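DNA polymerase III subunit beta (Pseudomonas aeruginosa, PDB 4TSZ) tethers DNA polymerases and other proteins to DNA as a sliding clamp and so confers processivity on them. Local coordinates at residues E[130-135]-E[213-218]; E[52-57]-E[230-235]. All blocks are in the same frame, centred on the assembly; numbering follows the deposited sequence.

Interaction 1: residues E[130-135]-E[213-218]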
ATOM      1  N   SER E 130      32.248 -10.716 -14.463  1.00 68.05           N
ATOM      2  CA  SER E 130      31.918 -10.062 -13.203  1.00 66.93           C
ATOM      3  C   SER E 130      31.599  -8.592 -13.493  1.00 68.64           C
ATOM      4  O   SER E 130      32.196  -7.996 -14.394  1.00 69.59           O
ATOM      5  CB  SER E 130      33.073 -10.184 -12.217  1.00 72.77           C
ATOM      6  OG  SER E 130      32.585 -10.106 -10.888  1.00 82.71           O
ATOM      7  N   ILE E 131      30.644  -8.025 -12.760  1.00 62.74           N
ATOM      8  CA  ILE E 131      30.212  -6.637 -12.937  1.00 62.13           C
ATOM      9  C   ILE E 131      29.717  -6.033 -11.618  1.00 65.44           C
ATOM     10  O   ILE E 131      29.199  -6.752 -10.767  1.00 65.18           O
ATOM     11  CB  ILE E 131      29.161  -6.508 -14.103  1.00 64.32           C
ATOM     12  CG1 ILE E 131      28.985  -5.038 -14.564  1.00 64.77           C
ATOM     13  CG2 ILE E 131      27.812  -7.218 -13.796  1.00 63.30           C
ATOM     14  CD1 ILE E 131      27.975  -4.776 -15.684  1.00 71.19           C
ATOM     15  N   ALA E 132      29.870  -4.709 -11.456  1.00 62.18           N
ATOM     16  CA  ALA E 132      29.360  -3.975 -10.298  1.00 60.86           C
ATOM     17  C   ALA E 132      27.833  -4.130 -10.286  1.00 62.05           C
ATOM     18  O   ALA E 132      27.201  -4.005 -11.342  1.00 60.23           O
ATOM     19  CB  ALA E 132      29.722  -2.504 -10.417  1.00 62.42           C
ATOM     20  N   GLN E 133      27.255  -4.451  -9.108  1.00 57.90           N
ATOM     21  CA  GLN E 133      25.811  -4.633  -8.926  1.00 56.15           C
ATOM     22  C   GLN E 133      25.046  -3.383  -9.359  1.00 59.60           C
ATOM     23  O   GLN E 133      24.008  -3.484 -10.016  1.00 58.03           O
ATOM     24  CB  GLN E 133      25.481  -4.987  -7.467  1.00 56.68           C
ATOM     25  CG  GLN E 133      25.814  -6.430  -7.092  1.00 64.89           C
ATOM     26  CD  GLN E 133      25.397  -6.791  -5.684  1.00 69.65           C
ATOM     27  OE1 GLN E 133      24.301  -6.467  -5.228  1.00 59.90           O
ATOM     28  NE2 GLN E 133      26.253  -7.509  -4.974  1.00 61.64           N
ATOM     29  N   SER E 134      25.604  -2.216  -9.022  1.00 56.93           N
ATOM     30  CA  SER E 134      25.115  -0.872  -9.316  1.00 56.70           C
ATOM     31  C   SER E 134      24.960  -0.633 -10.832  1.00 57.80           C
ATOM     32  O   SER E 134      23.976  -0.016 -11.249  1.00 54.47           O
ATOM     33  CB  SER E 134      26.090   0.150  -8.721  1.00 63.62           C
ATOM     34  OG  SER E 134      25.829   1.489  -9.107  1.00 75.98           O
ATOM     35  N   LYS E 135      25.952  -1.085 -11.639  1.00 55.79           N
ATOM     36  CA  LYS E 135      25.961  -0.929 -13.099  1.00 55.82           C
ATOM     37  C   LYS E 135      24.889  -1.802 -13.743  1.00 58.05           C
ATOM     38  O   LYS E 135      24.184  -1.335 -14.643  1.00 57.70           O
ATOM     39  CB  LYS E 135      27.340  -1.250 -13.693  1.00 59.32           C
ATOM     40  CG  LYS E 135      28.405  -0.216 -13.391  1.00 70.69           C
ATOM     41  CD  LYS E 135      29.724  -0.588 -14.043  1.00 80.35           C
ATOM     42  CE  LYS E 135      30.817   0.390 -13.698  1.00 86.40           C
ATOM     43  NZ  LYS E 135      32.058   0.103 -14.456  1.00100.73           N
ATOM     44  N   ASP E 213      28.069  -1.086  -3.260  1.00 78.70           N
ATOM     45  CA  ASP E 213      29.512  -1.292  -3.417  1.00 79.49           C
ATOM     46  C   ASP E 213      29.874  -2.671  -4.005  1.00 79.87           C
ATOM     47  O   ASP E 213      30.987  -2.839  -4.510  1.00 81.26           O
ATOM     48  CB  ASP E 213      30.222  -1.124  -2.060  1.00 83.16           C
ATOM     49  CG  ASP E 213      30.200   0.279  -1.482  1.00 98.80           C
ATOM     50  OD1 ASP E 213      29.096   0.763  -1.133  1.00 99.08           O
ATOM     51  OD2 ASP E 213      31.292   0.863  -1.302  1.00107.76           O
ATOM     52  N   GLY E 214      28.943  -3.625  -3.914  1.00 72.30           N
ATOM     53  CA  GLY E 214      29.109  -5.019  -4.324  1.00 70.00           C
ATOM     54  C   GLY E 214      29.276  -5.358  -5.791  1.00 69.06           C
ATOM     55  O   GLY E 214      28.987  -4.549  -6.682  1.00 67.60           O
ATOM     56  N   GLU E 215      29.731  -6.600  -6.027  1.00 63.06           N
ATOM     57  CA  GLU E 215      29.972  -7.186  -7.336  1.00 61.98           C
ATOM     58  C   GLU E 215      29.030  -8.377  -7.555  1.00 63.24           C
ATOM     59  O   GLU E 215      28.600  -9.023  -6.593  1.00 62.19           O
ATOM     60  CB  GLU E 215      31.429  -7.663  -7.412  1.00 65.18           C
ATOM     61  CG  GLU E 215      32.035  -7.593  -8.804  1.00 76.08           C
ATOM     62  CD  GLU E 215      32.690  -6.288  -9.225  1.00 91.57           C
ATOM     63  OE1 GLU E 215      32.473  -5.252  -8.554  1.00 83.24           O
ATOM     64  OE2 GLU E 215      33.404  -6.301 -10.254  1.00 81.89           O
ATOM     65  N   VAL E 216      28.717  -8.664  -8.823  1.00 57.67           N
ATOM     66  CA  VAL E 216      27.882  -9.800  -9.213  1.00 55.01           C
ATOM     67  C   VAL E 216      28.549 -10.584 -10.356  1.00 57.31           C
ATOM     68  O   VAL E 216      29.020  -9.992 -11.327  1.00 56.70           O
ATOM     69  CB  VAL E 216      26.389  -9.419  -9.480  1.00 56.99           C
ATOM     70  CG1 VAL E 216      26.241  -8.403 -10.617  1.00 56.87           C
ATOM     71  CG2 VAL E 216      25.515 -10.655  -9.721  1.00 55.46           C
ATOM     72  N   GLY E 217      28.621 -11.897 -10.189  1.00 53.29           N
ATOM     73  CA  GLY E 217      29.139 -12.796 -11.204  1.00 53.83           C
ATOM     74  C   GLY E 217      27.994 -13.201 -12.109  1.00 56.11           C
ATOM     75  O   GLY E 217      26.960 -13.663 -11.620  1.00 54.07           O
ATOM     76  N   ILE E 218      28.152 -13.000 -13.427  1.00 53.01           N
ATOM     77  CA  ILE E 218      27.120 -13.335 -14.412  1.00 51.76           C
ATOM     78  C   ILE E 218      27.557 -14.489 -15.297  1.00 56.73           C
ATOM     79  O   ILE E 218      28.698 -14.510 -15.765  1.00 57.48           O
ATOM     80  CB  ILE E 218      26.692 -12.097 -15.268  1.00 54.46           C
ATOM     81  CG1 ILE E 218      26.144 -10.932 -14.398  1.00 53.70           C
ATOM     82  CG2 ILE E 218      25.724 -12.467 -16.418  1.00 53.84           C
ATOM     83  CD1 ILE E 218      24.867 -11.202 -13.593  1.00 56.02           C
TER
HETATM   84  O   HOH W   1      27.849  -1.977  -6.907  1.00 52.21           O
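I131 and V216 form the antiparallel hydrogen-bonded pair at the middle of this contact, exchanging two backbone bonds: I131 N to V216 O at 2.9 Å and V216 N to I131 O at 2.8 Å. The short strand segments 130-132 and 215-218 are antiparallel but twisted, at 146° to each other. On either side of that pair lie two non-hydrogen-bonded ones, S130 with G217 and A132 with E215.

Beyond A132, which occupies the N-cap position of helix 133-141, the chain leaves the strand, yet bonding to the partner continues. Q133 N donates to G214 O over 3.0 Å in a nearly straight bond (172° at the hydrogen). A water 2.8 Å from G214 O, which accepts from S134 N, can also donate to that carbonyl at the first turn of the helix. The Q133 side chain, extended beyond CG, then passes alongside G214, and its NE2 meets E215 O at 3.2 Å from above the carbonyl plane rather than along a lone pair. The other amide atom, OE1, accepts from E211 N, which should fix the rotation of the amide.

This strand-to-helix passage belongs to the central domain of the beta clamp, where strand 125-132 is, within this chain, an outermost strand of an eight-stranded antiparallel sheet and 215-221 is its neighbour.

Apolar packing occupies the sheet face carrying I131 and V216, whose side chains lie side by side and point the same way. I131 CG2 comes to 3.7 Å from V216 CG1, and V216 and I218 also touch L136 of helix 133-141. On the face carrying S130, the E215 chain bends at chi2 (88°), folding its carboxylate back over the I131-A132 backbone, while E215 CG touches S130 OG at 3.3 Å.

Interaction 2: residues E[52-57]-E[230-235]; sequences VELVGR and GEFTFT
R57 reaches G230 and T233 with its guanidinium group. From CB, the chain sets CG beside the backbone N and bends at chi3 (-88°), which swings the guanidinium back over the partner strand. CZ stands 3.8 Å from both G230 O and T233 OG1, which lie at the guanidinium's edge, near its plane. NH1 donates to G230 O at 2.7 Å, approaching from above that carbonyl's plane. NH2 lies 2.7 Å from T233 OG1, a weak bond with only 128° at the hydrogen.

Further along the strands, E53 with T235 and V55 with T233 each exchange two backbone bonds, all four in the carbonyl planes. A water joins E53 OE2 (2.9 Å), E53 O and T235 OG1. The face carrying L54, F232 and F234 is apolar: L54 CD1 meets F232 CD1 at 3.6 Å, and V52 CG1 approaches the F234 ring.

The segments run antiparallel at 171°, joining the N-terminal and central domains in one continuous sheet. Strand 52-59 is flanked on its far side by 42-48, strand 232-237 by 224-228; L208 of helix 199-208 packs against L54, F232 and F234, and L205 against F234.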
ATOM      1  N   VAL E  52      12.250 -18.801 -12.207  1.00 50.53           N
ATOM      2  CA  VAL E  52      13.400 -18.332 -11.452  1.00 50.69           C
ATOM      3  C   VAL E  52      13.659 -19.247 -10.262  1.00 52.06           C
ATOM      4  O   VAL E  52      12.734 -19.847  -9.719  1.00 50.55           O
ATOM      5  CB  VAL E  52      13.356 -16.819 -11.042  1.00 55.01           C
ATOM      6  CG1 VAL E  52      13.091 -15.915 -12.242  1.00 54.99           C
ATOM      7  CG2 VAL E  52      12.349 -16.553  -9.928  1.00 54.58           C
ATOM      8  N   GLU E  53      14.931 -19.354  -9.877  1.00 48.46           N
ATOM      9  CA  GLU E  53      15.375 -20.107  -8.717  1.00 47.24           C
ATOM     10  C   GLU E  53      16.310 -19.211  -7.918  1.00 49.75           C
ATOM     11  O   GLU E  53      17.248 -18.634  -8.474  1.00 49.76           O
ATOM     12  CB  GLU E  53      16.079 -21.413  -9.121  1.00 48.87           C
ATOM     13  CG  GLU E  53      16.472 -22.256  -7.926  1.00 55.47           C
ATOM     14  CD  GLU E  53      17.417 -23.393  -8.241  1.00 74.81           C
ATOM     15  OE1 GLU E  53      16.959 -24.558  -8.272  1.00 82.17           O
ATOM     16  OE2 GLU E  53      18.620 -23.118  -8.452  1.00 64.11           O
ATOM     17  N   LEU E  54      16.045 -19.088  -6.626  1.00 45.36           N
ATOM     18  CA  LEU E  54      16.893 -18.300  -5.752  1.00 45.67           C
ATOM     19  C   LEU E  54      17.450 -19.187  -4.653  1.00 48.41           C
ATOM     20  O   LEU E  54      16.704 -19.937  -4.029  1.00 45.46           O
ATOM     21  CB  LEU E  54      16.145 -17.078  -5.194  1.00 45.52           C
ATOM     22  CG  LEU E  54      16.996 -16.004  -4.484  1.00 52.14           C
ATOM     23  CD1 LEU E  54      18.125 -15.479  -5.373  1.00 53.02           C
ATOM     24  CD2 LEU E  54      16.137 -14.828  -4.073  1.00 57.02           C
ATOM     25  N   VAL E  55      18.774 -19.125  -4.453  1.00 46.60           N
ATOM     26  CA  VAL E  55      19.499 -19.908  -3.451  1.00 46.89           C
ATOM     27  C   VAL E  55      20.220 -18.964  -2.480  1.00 52.27           C
ATOM     28  O   VAL E  55      20.953 -18.083  -2.909  1.00 51.24           O
ATOM     29  CB  VAL E  55      20.483 -20.944  -4.087  1.00 51.10           C
ATOM     30  CG1 VAL E  55      21.233 -21.745  -3.013  1.00 51.53           C
ATOM     31  CG2 VAL E  55      19.763 -21.882  -5.060  1.00 50.15           C
ATOM     32  N   GLY E  56      19.996 -19.172  -1.189  1.00 50.38           N
ATOM     33  CA  GLY E  56      20.656 -18.448  -0.107  1.00 50.54           C
ATOM     34  C   GLY E  56      21.528 -19.405   0.683  1.00 56.24           C
ATOM     35  O   GLY E  56      21.168 -20.571   0.855  1.00 56.14           O
ATOM     36  N   ARG E  57      22.695 -18.938   1.139  1.00 55.49           N
ATOM     37  CA  ARG E  57      23.632 -19.784   1.883  1.00 56.59           C
ATOM     38  C   ARG E  57      24.045 -19.170   3.212  1.00 61.12           C
ATOM     39  O   ARG E  57      24.250 -17.957   3.294  1.00 61.90           O
ATOM     40  CB  ARG E  57      24.872 -20.122   1.030  1.00 57.33           C
ATOM     41  CG  ARG E  57      24.652 -21.290   0.074  1.00 66.30           C
ATOM     42  CD  ARG E  57      25.701 -21.341  -1.029  1.00 75.36           C
ATOM     43  NE  ARG E  57      25.308 -20.539  -2.198  1.00 86.93           N
ATOM     44  CZ  ARG E  57      25.723 -19.294  -2.454  1.00108.21           C
ATOM     45  NH1 ARG E  57      26.588 -18.695  -1.646  1.00 98.68           N
ATOM     46  NH2 ARG E  57      25.291 -18.653  -3.533  1.00 98.20           N
ATOM     47  N   GLY E 230      27.564 -14.348  -3.694  1.00 71.83           N
ATOM     48  CA  GLY E 230      28.203 -14.950  -2.525  1.00 73.95           C
ATOM     49  C   GLY E 230      27.222 -15.267  -1.418  1.00 79.30           C
ATOM     50  O   GLY E 230      27.360 -16.291  -0.739  1.00 80.49           O
ATOM     51  N   GLU E 231      26.226 -14.379  -1.227  1.00 74.44           N
ATOM     52  CA  GLU E 231      25.130 -14.568  -0.276  1.00 72.95           C
ATOM     53  C   GLU E 231      23.938 -15.242  -0.984  1.00 72.35           C
ATOM     54  O   GLU E 231      23.184 -15.984  -0.345  1.00 71.54           O
ATOM     55  CB  GLU E 231      24.727 -13.249   0.418  1.00 74.46           C
ATOM     56  CG  GLU E 231      24.428 -12.083  -0.516  1.00 87.45           C
ATOM     57  CD  GLU E 231      24.180 -10.749   0.163  1.00108.72           C
ATOM     58  OE1 GLU E 231      23.220 -10.051  -0.237  1.00112.20           O
ATOM     59  OE2 GLU E 231      24.963 -10.384   1.069  1.00 99.79           O
ATOM     60  N   PHE E 232      23.804 -15.004  -2.317  1.00 65.10           N
ATOM     61  CA  PHE E 232      22.755 -15.588  -3.150  1.00 61.68           C
ATOM     62  C   PHE E 232      23.185 -15.997  -4.563  1.00 61.79           C
ATOM     63  O   PHE E 232      24.109 -15.423  -5.138  1.00 61.87           O
ATOM     64  CB  PHE E 232      21.476 -14.708  -3.184  1.00 61.88           C
ATOM     65  CG  PHE E 232      21.469 -13.506  -4.123  1.00 63.37           C
ATOM     66  CD1 PHE E 232      21.250 -13.667  -5.488  1.00 65.50           C
ATOM     67  CD2 PHE E 232      21.606 -12.208  -3.628  1.00 66.13           C
ATOM     68  CE1 PHE E 232      21.233 -12.562  -6.352  1.00 66.47           C
ATOM     69  CE2 PHE E 232      21.593 -11.095  -4.496  1.00 68.56           C
ATOM     70  CZ  PHE E 232      21.410 -11.282  -5.851  1.00 66.24           C
ATOM     71  N   THR E 233      22.464 -16.980  -5.123  1.00 54.72           N
ATOM     72  CA  THR E 233      22.590 -17.437  -6.502  1.00 53.61           C
ATOM     73  C   THR E 233      21.197 -17.325  -7.116  1.00 53.59           C
ATOM     74  O   THR E 233      20.238 -17.945  -6.633  1.00 51.30           O
ATOM     75  CB  THR E 233      23.188 -18.852  -6.633  1.00 60.00           C
ATOM     76  OG1 THR E 233      24.488 -18.868  -6.054  1.00 64.58           O
ATOM     77  CG2 THR E 233      23.283 -19.308  -8.087  1.00 54.94           C
ATOM     78  N   PHE E 234      21.091 -16.501  -8.153  1.00 48.10           N
ATOM     79  CA  PHE E 234      19.854 -16.288  -8.883  1.00 46.54           C
ATOM     80  C   PHE E 234      19.980 -16.987 -10.222  1.00 49.18           C
ATOM     81  O   PHE E 234      20.960 -16.776 -10.930  1.00 49.53           O
ATOM     82  CB  PHE E 234      19.580 -14.775  -9.062  1.00 48.19           C
ATOM     83  CG  PHE E 234      18.531 -14.407 -10.091  1.00 48.59           C
ATOM     84  CD1 PHE E 234      18.866 -14.271 -11.436  1.00 51.57           C
ATOM     85  CD2 PHE E 234      17.224 -14.153  -9.711  1.00 50.02           C
ATOM     86  CE1 PHE E 234      17.900 -13.935 -12.385  1.00 52.02           C
ATOM     87  CE2 PHE E 234      16.259 -13.799 -10.658  1.00 52.41           C
ATOM     88  CZ  PHE E 234      16.605 -13.692 -11.991  1.00 50.80           C
ATOM     89  N   THR E 235      18.989 -17.810 -10.570  1.00 44.45           N
ATOM     90  CA  THR E 235      18.949 -18.478 -11.867  1.00 44.98           C
ATOM     91  C   THR E 235      17.590 -18.248 -12.498  1.00 46.98           C
ATOM     92  O   THR E 235      16.566 -18.417 -11.842  1.00 45.93           O
ATOM     93  CB  THR E 235      19.315 -19.976 -11.788  1.00 51.39           C
ATOM     94  OG1 THR E 235      20.467 -20.155 -10.965  1.00 54.59           O
ATOM     95  CG2 THR E 235      19.593 -20.574 -13.155  1.00 49.01           C
TER
HETATM   96  O   HOH W   2      19.694 -20.478  -8.370  1.00 49.09           O

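In the fold
Interactions 1 and 2 belong to the same eight-stranded antiparallel sheet, in which the order 52-59, 232-237, 224-228, 215-221, 125-132 leads from one to the other. Strand 224-228 separates them, bonding to G217 on one side and F234 on the other. Their centres are 15 Å apart and their nearest atoms about 5 Å, so they do not touch. Interaction 2 closes the longer chain excursion, across the junction of the N-terminal and central domains; interaction 1 lies within that excursion and pairs two parts of the central domain at the sheet's border within this chain. Neither touches the other protein chain of the assembly.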